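Local coordinates for protein ESSB (Geobacillus thermodenitrificans, PDB 2YNQ) that is an integral membrane component of the type VII (ESS) secretion system, represented here by its extracellular helical domain, seen as a dimer, at residues D[62-67]-D[101-106]; D[108-113]-D[136-141]; D[12-17]-D[28-33]. All blocks are in the same frame, centred on the assembly; numbering follows the deposited sequence.

Contact 1: residues D[62-67]-D[101-106]. With NA (sodium ion), chain O.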
loop_
_atom_site.group_PDB
_atom_site.type_symbol
_atom_site.label_atom_id
_atom_site.label_comp_id
_atom_site.label_asym_id
_atom_site.label_seq_id
_atom_site.Cartn_x
_atom_site.Cartn_y
_atom_site.Cartn_z
ATOM N N ARG D 62 -2.529 -6.120 5.698
ATOM C CA ARG D 62 -3.038 -7.370 5.183
ATOM C C ARG D 62 -3.782 -8.192 6.222
ATOM O O ARG D 62 -4.862 -8.699 5.949
ATOM C CB ARG D 62 -1.859 -8.176 4.684
ATOM C CG ARG D 62 -2.146 -9.112 3.571
ATOM C CD ARG D 62 -0.817 -9.743 3.179
ATOM N NE ARG D 62 -0.023 -8.815 2.371
ATOM C CZ ARG D 62 -0.111 -8.743 1.049
ATOM N NH1 ARG D 62 -0.938 -9.543 0.401
ATOM N NH2 ARG D 62 0.631 -7.878 0.381
ATOM N N GLN D 63 -3.201 -8.331 7.406
ATOM C CA GLN D 63 -3.843 -9.035 8.517
ATOM C C GLN D 63 -5.111 -8.324 8.969
ATOM O O GLN D 63 -6.050 -8.947 9.447
ATOM C CB GLN D 63 -2.886 -9.130 9.716
ATOM C CG GLN D 63 -1.832 -10.233 9.614
ATOM C CD GLN D 63 -0.674 -10.101 10.641
ATOM O OE1 GLN D 63 0.378 -10.724 10.472
ATOM N NE2 GLN D 63 -0.873 -9.299 11.698
ATOM N N THR D 64 -5.116 -7.009 8.818
ATOM C CA THR D 64 -6.150 -6.154 9.352
ATOM C C THR D 64 -7.391 -6.119 8.470
ATOM O O THR D 64 -8.492 -6.172 8.999
ATOM C CB THR D 64 -5.610 -4.713 9.522
ATOM O OG1 THR D 64 -4.375 -4.751 10.240
ATOM C CG2 THR D 64 -6.602 -3.815 10.263
ATOM N N VAL D 65 -7.220 -6.015 7.148
ATOM C CA VAL D 65 -8.354 -5.752 6.241
ATOM C C VAL D 65 -8.971 -7.007 5.637
ATOM O O VAL D 65 -8.316 -8.045 5.543
ATOM C CB VAL D 65 -8.001 -4.750 5.092
ATOM C CG1 VAL D 65 -7.632 -3.399 5.646
ATOM C CG2 VAL D 65 -6.908 -5.302 4.161
ATOM N N SER D 66 -10.231 -6.903 5.222
ATOM C CA SER D 66 -10.938 -8.007 4.564
ATOM C C SER D 66 -10.595 -8.004 3.084
ATOM O O SER D 66 -11.386 -7.528 2.265
ATOM C CB SER D 66 -12.453 -7.841 4.692
ATOM O OG SER D 66 -12.905 -7.995 6.018
ATOM N N ASN D 67 -9.419 -8.524 2.743
ATOM C CA ASN D 67 -8.952 -8.494 1.369
ATOM C C ASN D 67 -9.038 -9.862 0.685
ATOM O O ASN D 67 -8.466 -10.061 -0.379
ATOM C CB ASN D 67 -7.514 -8.001 1.333
ATOM C CG ASN D 67 -6.547 -8.997 1.956
ATOM O OD1 ASN D 67 -6.880 -9.685 2.940
ATOM N ND2 ASN D 67 -5.354 -9.086 1.390
ATOM N N ASP D 101 -18.039 -2.571 7.778
ATOM C CA ASP D 101 -16.801 -3.278 8.044
ATOM C C ASP D 101 -15.797 -2.250 8.559
ATOM O O ASP D 101 -15.317 -1.402 7.794
ATOM C CB ASP D 101 -16.291 -3.943 6.759
ATOM C CG ASP D 101 -15.083 -4.846 6.994
ATOM O OD1 ASP D 101 -14.099 -4.407 7.664
ATOM O OD2 ASP D 101 -15.127 -6.000 6.489
ATOM N N ARG D 102 -15.492 -2.324 9.851
ATOM C CA ARG D 102 -14.700 -1.283 10.544
ATOM C C ARG D 102 -13.353 -1.007 9.884
ATOM O O ARG D 102 -13.052 0.129 9.524
ATOM C CB ARG D 102 -14.505 -1.648 12.016
ATOM C CG ARG D 102 -13.772 -0.594 12.812
ATOM C CD ARG D 102 -12.651 -1.221 13.629
ATOM N NE ARG D 102 -13.161 -2.281 14.483
ATOM C CZ ARG D 102 -12.787 -3.557 14.447
ATOM N NH1 ARG D 102 -11.857 -3.990 13.613
ATOM N NH2 ARG D 102 -13.347 -4.408 15.289
ATOM N N ASP D 103 -12.558 -2.053 9.696
ATOM C CA ASP D 103 -11.217 -1.896 9.164
ATOM C C ASP D 103 -11.190 -1.470 7.715
ATOM O O ASP D 103 -10.206 -0.873 7.268
ATOM C CB ASP D 103 -10.409 -3.155 9.415
ATOM C CG ASP D 103 -10.387 -3.525 10.894
ATOM O OD1 ASP D 103 -10.323 -2.602 11.743
ATOM O OD2 ASP D 103 -10.464 -4.720 11.215
ATOM N N LEU D 104 -12.283 -1.724 6.993
ATOM C CA LEU D 104 -12.388 -1.251 5.636
ATOM C C LEU D 104 -12.696 0.240 5.628
ATOM O O LEU D 104 -12.182 0.973 4.782
ATOM C CB LEU D 104 -13.401 -2.073 4.813
ATOM C CG LEU D 104 -13.020 -3.525 4.449
ATOM C CD1 LEU D 104 -13.968 -4.091 3.399
ATOM C CD2 LEU D 104 -11.597 -3.680 3.969
ATOM N N ILE D 105 -13.511 0.699 6.569
ATOM C CA ILE D 105 -13.768 2.134 6.710
ATOM C C ILE D 105 -12.461 2.823 7.040
ATOM O O ILE D 105 -12.096 3.815 6.405
ATOM C CB ILE D 105 -14.832 2.459 7.794
ATOM C CG1 ILE D 105 -16.177 1.801 7.436
ATOM C CG2 ILE D 105 -14.969 3.975 7.972
ATOM C CD1 ILE D 105 -17.250 1.814 8.561
ATOM N N VAL D 106 -11.722 2.277 7.994
ATOM C CA VAL D 106 -10.449 2.879 8.341
ATOM C C VAL D 106 -9.519 2.920 7.134
ATOM O O VAL D 106 -8.881 3.947 6.868
ATOM C CB VAL D 106 -9.756 2.159 9.513
ATOM C CG1 VAL D 106 -8.337 2.642 9.640
ATOM C CG2 VAL D 106 -10.527 2.381 10.803
HETATM NA NA NA O . -6.724 -9.896 5.565
HETATM O O HOH W 1 -8.295 -10.533 7.371
HETATM O O HOH W 2 -9.229 -11.281 4.816
HETATM O O HOH W 3 -5.812 -12.191 5.501
#
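With Ser66 OG turned anti to its own carbonyl carbon (chi1 -68°) and Asp101 CG anti to its backbone N (chi1 -173°), the hydroxyl and the carboxylate meet between the two segments. Ser66 OG donates to Asp101 OD2 at 3.0 Å, on the syn lone pair, the side of the other oxygen. Tyr77 OH also bonds OD2, while OD1 accepts a weak capping bond from Leu104 N at 3.3 Å, which probably limits rotation of the carboxylate. Beside this polar link, Leu104 CD2 rests on Val65 CB at 3.9 Å, next to Trp81. The Thr64 and Asp103 side chains cross at about a right angle, with Thr64 CG2 3.8 Å from Asp103 CG; Asp103 OD1 is held by Arg102 NH1 in a salt bridge of 2.8 Å. On the first segment the chain leaves helix 59-64 at Val65 and bends round a sodium ion, bound by Arg62 O at 2.2 Å, Val65 O at 2.4 Å, Asn67 OD1 and waters. The arrangement joins two elements: an N-cap at Asp101, starting helix 102-118, and a sodium site formed by a helix C-terminus that continues into an inverse gamma turn centred on Ser66.

Contact 2: residues D[108-113]-D[136-141]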
loop_
_atom_site.group_PDB
_atom_site.type_symbol
_atom_site.label_atom_id
_atom_site.label_comp_id
_atom_site.label_asym_id
_atom_site.label_seq_id
_atom_site.Cartn_x
_atom_site.Cartn_y
_atom_site.Cartn_z
ATOM N N ALA D 108 -10.192 2.961 3.944
ATOM C CA ALA D 108 -10.686 3.935 2.992
ATOM C C ALA D 108 -10.444 5.371 3.480
ATOM O O ALA D 108 -10.092 6.256 2.697
ATOM C CB ALA D 108 -12.151 3.687 2.725
ATOM N N LEU D 109 -10.594 5.583 4.786
ATOM C CA LEU D 109 -10.295 6.884 5.406
ATOM C C LEU D 109 -8.830 7.259 5.181
ATOM O O LEU D 109 -8.514 8.413 4.846
ATOM C CB LEU D 109 -10.639 6.875 6.892
ATOM C CG LEU D 109 -12.129 7.058 7.203
ATOM C CD1 LEU D 109 -12.442 6.651 8.642
ATOM C CD2 LEU D 109 -12.651 8.503 6.896
ATOM N N LEU D 110 -7.941 6.271 5.337
ATOM C CA LEU D 110 -6.517 6.484 5.034
ATOM C C LEU D 110 -6.258 6.879 3.583
ATOM O O LEU D 110 -5.510 7.812 3.333
ATOM C CB LEU D 110 -5.683 5.272 5.426
ATOM C CG LEU D 110 -5.500 5.123 6.946
ATOM C CD1 LEU D 110 -4.933 3.740 7.265
ATOM C CD2 LEU D 110 -4.643 6.253 7.593
ATOM N N LYS D 111 -6.880 6.196 2.622
ATOM C CA LYS D 111 -6.713 6.579 1.208
ATOM C C LYS D 111 -7.309 7.962 0.961
ATOM O O LYS D 111 -6.757 8.762 0.212
ATOM C CB LYS D 111 -7.335 5.541 0.265
ATOM C CG LYS D 111 -6.593 4.208 0.199
ATOM C CD LYS D 111 -5.090 4.377 -0.107
ATOM C CE LYS D 111 -4.425 3.096 -0.605
ATOM N NZ LYS D 111 -4.720 2.809 -2.076
ATOM N N TYR D 112 -8.420 8.262 1.622
ATOM C CA TYR D 112 -9.047 9.557 1.462
ATOM C C TYR D 112 -8.154 10.663 2.043
ATOM O O TYR D 112 -8.080 11.771 1.489
ATOM C CB TYR D 112 -10.439 9.549 2.108
ATOM C CG TYR D 112 -11.212 10.831 1.989
ATOM C CD1 TYR D 112 -11.319 11.510 0.777
ATOM C CD2 TYR D 112 -11.859 11.357 3.088
ATOM C CE1 TYR D 112 -12.066 12.707 0.678
ATOM C CE2 TYR D 112 -12.595 12.539 3.013
ATOM C CZ TYR D 112 -12.696 13.209 1.810
ATOM O OH TYR D 112 -13.419 14.395 1.769
ATOM N N ARG D 113 -7.464 10.348 3.138
ATOM C CA ARG D 113 -6.532 11.290 3.729
ATOM C C ARG D 113 -5.504 11.724 2.687
ATOM O O ARG D 113 -5.276 12.920 2.507
ATOM C CB ARG D 113 -5.871 10.732 4.995
ATOM C CG ARG D 113 -5.359 11.836 5.914
ATOM C CD ARG D 113 -4.932 11.340 7.306
ATOM N NE ARG D 113 -3.487 11.185 7.429
ATOM C CZ ARG D 113 -2.616 12.192 7.517
ATOM N NH1 ARG D 113 -3.023 13.457 7.487
ATOM N NH2 ARG D 113 -1.320 11.924 7.637
ATOM N N GLN D 136 -9.374 12.012 13.549
ATOM C CA GLN D 136 -10.240 11.842 14.704
ATOM C C GLN D 136 -11.187 10.657 14.501
ATOM O O GLN D 136 -11.357 9.826 15.396
ATOM C CB GLN D 136 -10.981 13.165 15.009
ATOM C CG GLN D 136 -11.883 13.162 16.258
ATOM C CD GLN D 136 -11.230 12.528 17.489
ATOM O OE1 GLN D 136 -11.583 11.406 17.884
ATOM N NE2 GLN D 136 -10.269 13.239 18.089
ATOM N N GLU D 137 -11.773 10.556 13.311
ATOM C CA GLU D 137 -12.590 9.385 12.972
ATOM C C GLU D 137 -11.802 8.072 12.963
ATOM O O GLU D 137 -12.269 7.043 13.471
ATOM C CB GLU D 137 -13.292 9.577 11.644
ATOM C CG GLU D 137 -14.301 8.507 11.386
ATOM C CD GLU D 137 -15.216 8.827 10.242
ATOM O OE1 GLU D 137 -14.967 9.833 9.536
ATOM O OE2 GLU D 137 -16.194 8.067 10.056
ATOM N N ILE D 138 -10.604 8.110 12.394
ATOM C CA ILE D 138 -9.747 6.930 12.377
ATOM C C ILE D 138 -9.440 6.509 13.811
ATOM O O ILE D 138 -9.618 5.345 14.165
ATOM C CB ILE D 138 -8.443 7.174 11.574
ATOM C CG1 ILE D 138 -8.742 7.127 10.070
ATOM C CG2 ILE D 138 -7.364 6.147 11.959
ATOM C CD1 ILE D 138 -7.708 7.818 9.212
ATOM N N LYS D 139 -9.016 7.466 14.635
ATOM C CA LYS D 139 -8.675 7.162 16.024
ATOM C C LYS D 139 -9.870 6.606 16.795
ATOM O O LYS D 139 -9.727 5.667 17.577
ATOM C CB LYS D 139 -8.056 8.362 16.740
ATOM C CG LYS D 139 -7.183 7.923 17.897
ATOM C CD LYS D 139 -6.400 9.056 18.547
ATOM C CE LYS D 139 -5.464 8.466 19.595
ATOM N NZ LYS D 139 -4.737 9.526 20.333
ATOM N N GLU D 140 -11.052 7.157 16.533
ATOM C CA GLU D 140 -12.277 6.629 17.115
ATOM C C GLU D 140 -12.478 5.133 16.797
ATOM O O GLU D 140 -12.728 4.338 17.713
ATOM C CB GLU D 140 -13.490 7.485 16.706
ATOM C CG GLU D 140 -14.662 7.405 17.684
ATOM C CD GLU D 140 -14.204 7.445 19.147
ATOM O OE1 GLU D 140 -13.602 8.469 19.550
ATOM O OE2 GLU D 140 -14.428 6.454 19.895
ATOM N N TYR D 141 -12.350 4.757 15.513
ATOM C CA TYR D 141 -12.479 3.353 15.079
ATOM C C TYR D 141 -11.354 2.506 15.633
ATOM O O TYR D 141 -11.568 1.374 16.070
ATOM C CB TYR D 141 -12.495 3.222 13.561
ATOM C CG TYR D 141 -13.780 3.636 12.912
ATOM C CD1 TYR D 141 -14.975 2.984 13.203
ATOM C CD2 TYR D 141 -13.801 4.670 11.982
ATOM C CE1 TYR D 141 -16.176 3.376 12.599
ATOM C CE2 TYR D 141 -14.981 5.065 11.377
ATOM C CZ TYR D 141 -16.162 4.417 11.694
ATOM O OH TYR D 141 -17.315 4.816 11.080
#
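Segments 108-113 and 136-141 run nearly antiparallel, their axes 10.4 Å apart at closest approach with a signed crossing angle of -161°, and Leu109 and Ile138 are the residues whose CA atoms come nearest. No hydrogen bond spans the pair; the interface is made mainly by aliphatic side chains, with the Tyr141 ring and the Glu137 chain at one side. The foot of Leu109, its CB, sits against the CG1-CD1 arm of Ile138, 3.7 Å from Ile138 CG1. That arm leaves anti to the carbonyl carbon (chi1 -76°) and stays extended at chi2 (159°), which carries Ile138 CD1 to Leu110 CD2 at 3.8 Å, the two side chains crossing at about a right angle. Both leucines thus meet CD1, and Leu109 also covers CG1. The methyl branches of Leu109 serve a second set of neighbours. Leu109 CD1 packs 3.8 Å from Glu137 CG and also approaches the Tyr141 ring obliquely. Leu109 CD2 lies 3.8 Å from Glu137 OE1, apolar against polar; the carboxylate's strong partner is Arg97, which bonds OE2 in a salt bridge and probably helps hold the acid where its chain crosses Leu109 at about a right angle. In the fold, this contact pairs helix 102-118 with the long C-terminal helix 124-152 as a helical hairpin. Helix 89-99 closes one flank through Leu93 on Leu109 and Arg97 on Tyr141, helix 75-85 lies against Ala108 and Lys111, and Leu57 of the second subunit packs on Leu110.

Contact 3: residues D[12-17]-D[28-33]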
loop_
_atom_site.group_PDB
_atom_site.type_symbol
_atom_site.label_atom_id
_atom_site.label_comp_id
_atom_site.label_asym_id
_atom_site.label_seq_id
_atom_site.Cartn_x
_atom_site.Cartn_y
_atom_site.Cartn_z
ATOM N N TYR D 12 -14.301 -8.589 -21.790
ATOM C CA TYR D 12 -14.567 -9.663 -20.829
ATOM C C TYR D 12 -13.832 -10.958 -21.160
ATOM O O TYR D 12 -13.313 -11.612 -20.261
ATOM C CB TYR D 12 -16.062 -9.956 -20.724
ATOM C CG TYR D 12 -16.895 -8.859 -20.094
ATOM C CD1 TYR D 12 -16.299 -7.764 -19.459
ATOM C CD2 TYR D 12 -18.283 -8.912 -20.147
ATOM C CE1 TYR D 12 -17.067 -6.760 -18.895
ATOM C CE2 TYR D 12 -19.061 -7.922 -19.581
ATOM C CZ TYR D 12 -18.448 -6.850 -18.955
ATOM O OH TYR D 12 -19.229 -5.873 -18.388
ATOM N N ILE D 13 -13.803 -11.327 -22.443
ATOM C CA ILE D 13 -13.106 -12.518 -22.877
ATOM C C ILE D 13 -11.620 -12.252 -22.697
ATOM O O ILE D 13 -10.885 -13.080 -22.154
ATOM C CB ILE D 13 -13.427 -12.879 -24.361
ATOM C CG1 ILE D 13 -14.891 -13.320 -24.535
ATOM C CG2 ILE D 13 -12.430 -13.892 -24.931
ATOM C CD1 ILE D 13 -15.341 -14.541 -23.679
ATOM N N GLN D 14 -11.192 -11.075 -23.128
ATOM C CA GLN D 14 -9.791 -10.695 -23.009
ATOM C C GLN D 14 -9.286 -10.639 -21.553
ATOM O O GLN D 14 -8.190 -11.117 -21.261
ATOM C CB GLN D 14 -9.536 -9.388 -23.757
ATOM C CG GLN D 14 -8.105 -8.891 -23.692
ATOM C CD GLN D 14 -7.924 -7.582 -24.476
ATOM O OE1 GLN D 14 -8.454 -7.437 -25.597
ATOM N NE2 GLN D 14 -7.193 -6.618 -23.883
ATOM N N SER D 15 -10.089 -10.099 -20.640
ATOM C CA SER D 15 -9.673 -10.046 -19.240
ATOM C C SER D 15 -9.646 -11.432 -18.604
ATOM O O SER D 15 -8.842 -11.680 -17.700
ATOM C CB SER D 15 -10.532 -9.077 -18.413
ATOM O OG SER D 15 -11.829 -9.574 -18.202
ATOM N N THR D 16 -10.524 -12.319 -19.079
ATOM C CA THR D 16 -10.557 -13.673 -18.604
ATOM C C THR D 16 -9.262 -14.351 -19.029
ATOM O O THR D 16 -8.598 -14.990 -18.208
ATOM C CB THR D 16 -11.775 -14.413 -19.150
ATOM O OG1 THR D 16 -12.946 -13.860 -18.552
ATOM C CG2 THR D 16 -11.713 -15.905 -18.827
ATOM N N GLU D 17 -8.877 -14.181 -20.292
ATOM C CA GLU D 17 -7.644 -14.768 -20.779
ATOM C C GLU D 17 -6.414 -14.299 -19.983
ATOM O O GLU D 17 -5.479 -15.065 -19.752
ATOM C CB GLU D 17 -7.482 -14.498 -22.281
ATOM C CG GLU D 17 -6.134 -14.916 -22.854
ATOM C CD GLU D 17 -6.075 -14.874 -24.385
ATOM O OE1 GLU D 17 -7.124 -14.672 -25.047
ATOM O OE2 GLU D 17 -4.972 -15.064 -24.927
ATOM N N ILE D 28 -6.532 -5.095 -15.418
ATOM C CA ILE D 28 -6.907 -3.763 -14.962
ATOM C C ILE D 28 -7.014 -2.778 -16.117
ATOM O O ILE D 28 -8.043 -2.142 -16.247
ATOM C CB ILE D 28 -5.954 -3.250 -13.841
ATOM C CG1 ILE D 28 -6.280 -3.978 -12.532
ATOM C CG2 ILE D 28 -6.038 -1.712 -13.654
ATOM C CD1 ILE D 28 -5.150 -3.973 -11.495
ATOM N N THR D 29 -5.990 -2.680 -16.970
ATOM C CA THR D 29 -6.071 -1.767 -18.103
ATOM C C THR D 29 -7.091 -2.188 -19.160
ATOM O O THR D 29 -7.696 -1.342 -19.822
ATOM C CB THR D 29 -4.700 -1.466 -18.749
ATOM O OG1 THR D 29 -4.104 -2.680 -19.157
ATOM C CG2 THR D 29 -3.772 -0.779 -17.750
ATOM N N THR D 30 -7.327 -3.486 -19.291
ATOM C CA THR D 30 -8.376 -3.961 -20.201
ATOM C C THR D 30 -9.751 -3.433 -19.797
ATOM O O THR D 30 -10.574 -3.109 -20.648
ATOM C CB THR D 30 -8.380 -5.500 -20.282
ATOM O OG1 THR D 30 -7.150 -5.916 -20.875
ATOM C CG2 THR D 30 -9.546 -6.029 -21.126
ATOM N N LEU D 31 -9.967 -3.306 -18.495
ATOM C CA LEU D 31 -11.287 -3.040 -17.983
ATOM C C LEU D 31 -11.469 -1.625 -17.497
ATOM O O LEU D 31 -12.543 -1.281 -17.023
ATOM C CB LEU D 31 -11.622 -4.023 -16.873
ATOM C CG LEU D 31 -11.852 -5.442 -17.363
ATOM C CD1 LEU D 31 -12.135 -6.369 -16.206
ATOM C CD2 LEU D 31 -12.977 -5.503 -18.426
ATOM N N GLU D 32 -10.442 -0.789 -17.643
ATOM C CA GLU D 32 -10.434 0.519 -17.004
ATOM C C GLU D 32 -11.554 1.468 -17.453
ATOM O O GLU D 32 -12.033 2.262 -16.653
ATOM C CB GLU D 32 -9.064 1.172 -17.140
ATOM C CG GLU D 32 -8.735 1.631 -18.543
ATOM C CD GLU D 32 -7.265 1.999 -18.732
ATOM O OE1 GLU D 32 -6.510 2.047 -17.720
ATOM O OE2 GLU D 32 -6.877 2.224 -19.910
ATOM N N ASP D 33 -11.991 1.380 -18.708
ATOM C CA ASP D 33 -13.050 2.268 -19.193
ATOM C C ASP D 33 -14.455 1.791 -18.861
ATOM O O ASP D 33 -15.435 2.389 -19.312
ATOM C CB ASP D 33 -12.940 2.469 -20.702
ATOM C CG ASP D 33 -11.657 3.173 -21.105
ATOM O OD1 ASP D 33 -11.161 4.010 -20.320
ATOM O OD2 ASP D 33 -11.139 2.882 -22.210
#
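A helical hairpin near the N-terminus brings helix 7-19 against helix 24-31, the backbones approaching most closely at Ser15 and Thr30, with 6.3 Å between the CA atoms of the two. Here Thr30 CG2 lies 4.2 Å from Ser15 CB. The inner side of the pairing is largely apolar, apart from the Ser15 hydroxyl, and centres on Leu31. Its CD1 sits 3.8 Å from Ser15 CB, while CD2 comes to the edge of the Tyr12 ring, near the ring plane, 4.1 Å from Tyr12 CD1; the two side chains cross at about a right angle. Met39 and Ile43 touch both Tyr12 and Leu31, which places this cluster against helix 41-53 and the loop leading into it. Ser15 OG occupies the position between its backbone N and carbonyl carbon (chi1 71°) and hydrogen-bonds Glu46 OE1, so this buried hydroxyl has a polar partner on helix 41-53. At the outer margin the extended Gln14 chain, with chi1 and chi2 both near 180°, passes over Thr30. Thr30 CG2 lies 4.0 Å from Gln14 CD, and Thr30 OG1 is also hydrogen-bonded to Asp26 O within its own helix. The direct polar link between the segments is weak: Gln14 NE2 donates to Thr30 OG1 at 3.1 Å, bent to 134° at the hydrogen.

Along the chain the three contacts come in series: contact 3 is complete first, then contact 1, then contact 2. Contacts 1 and 2 share helix 102-118, their centres 12 Å apart, and touch directly where Val106 CG2 meets Tyr141 CB at 3.5 Å. The start of that helix packs against the bend that binds sodium, and further along it packs against helix 124-152; both contacts also reach the second subunit. Contact 3 lies 27 Å from contact 1 and 32 Å from contact 2 between centres, without touching either. It and the other two contacts thus lie on opposite sides of the chain's centre, in a helical domain that has no strands.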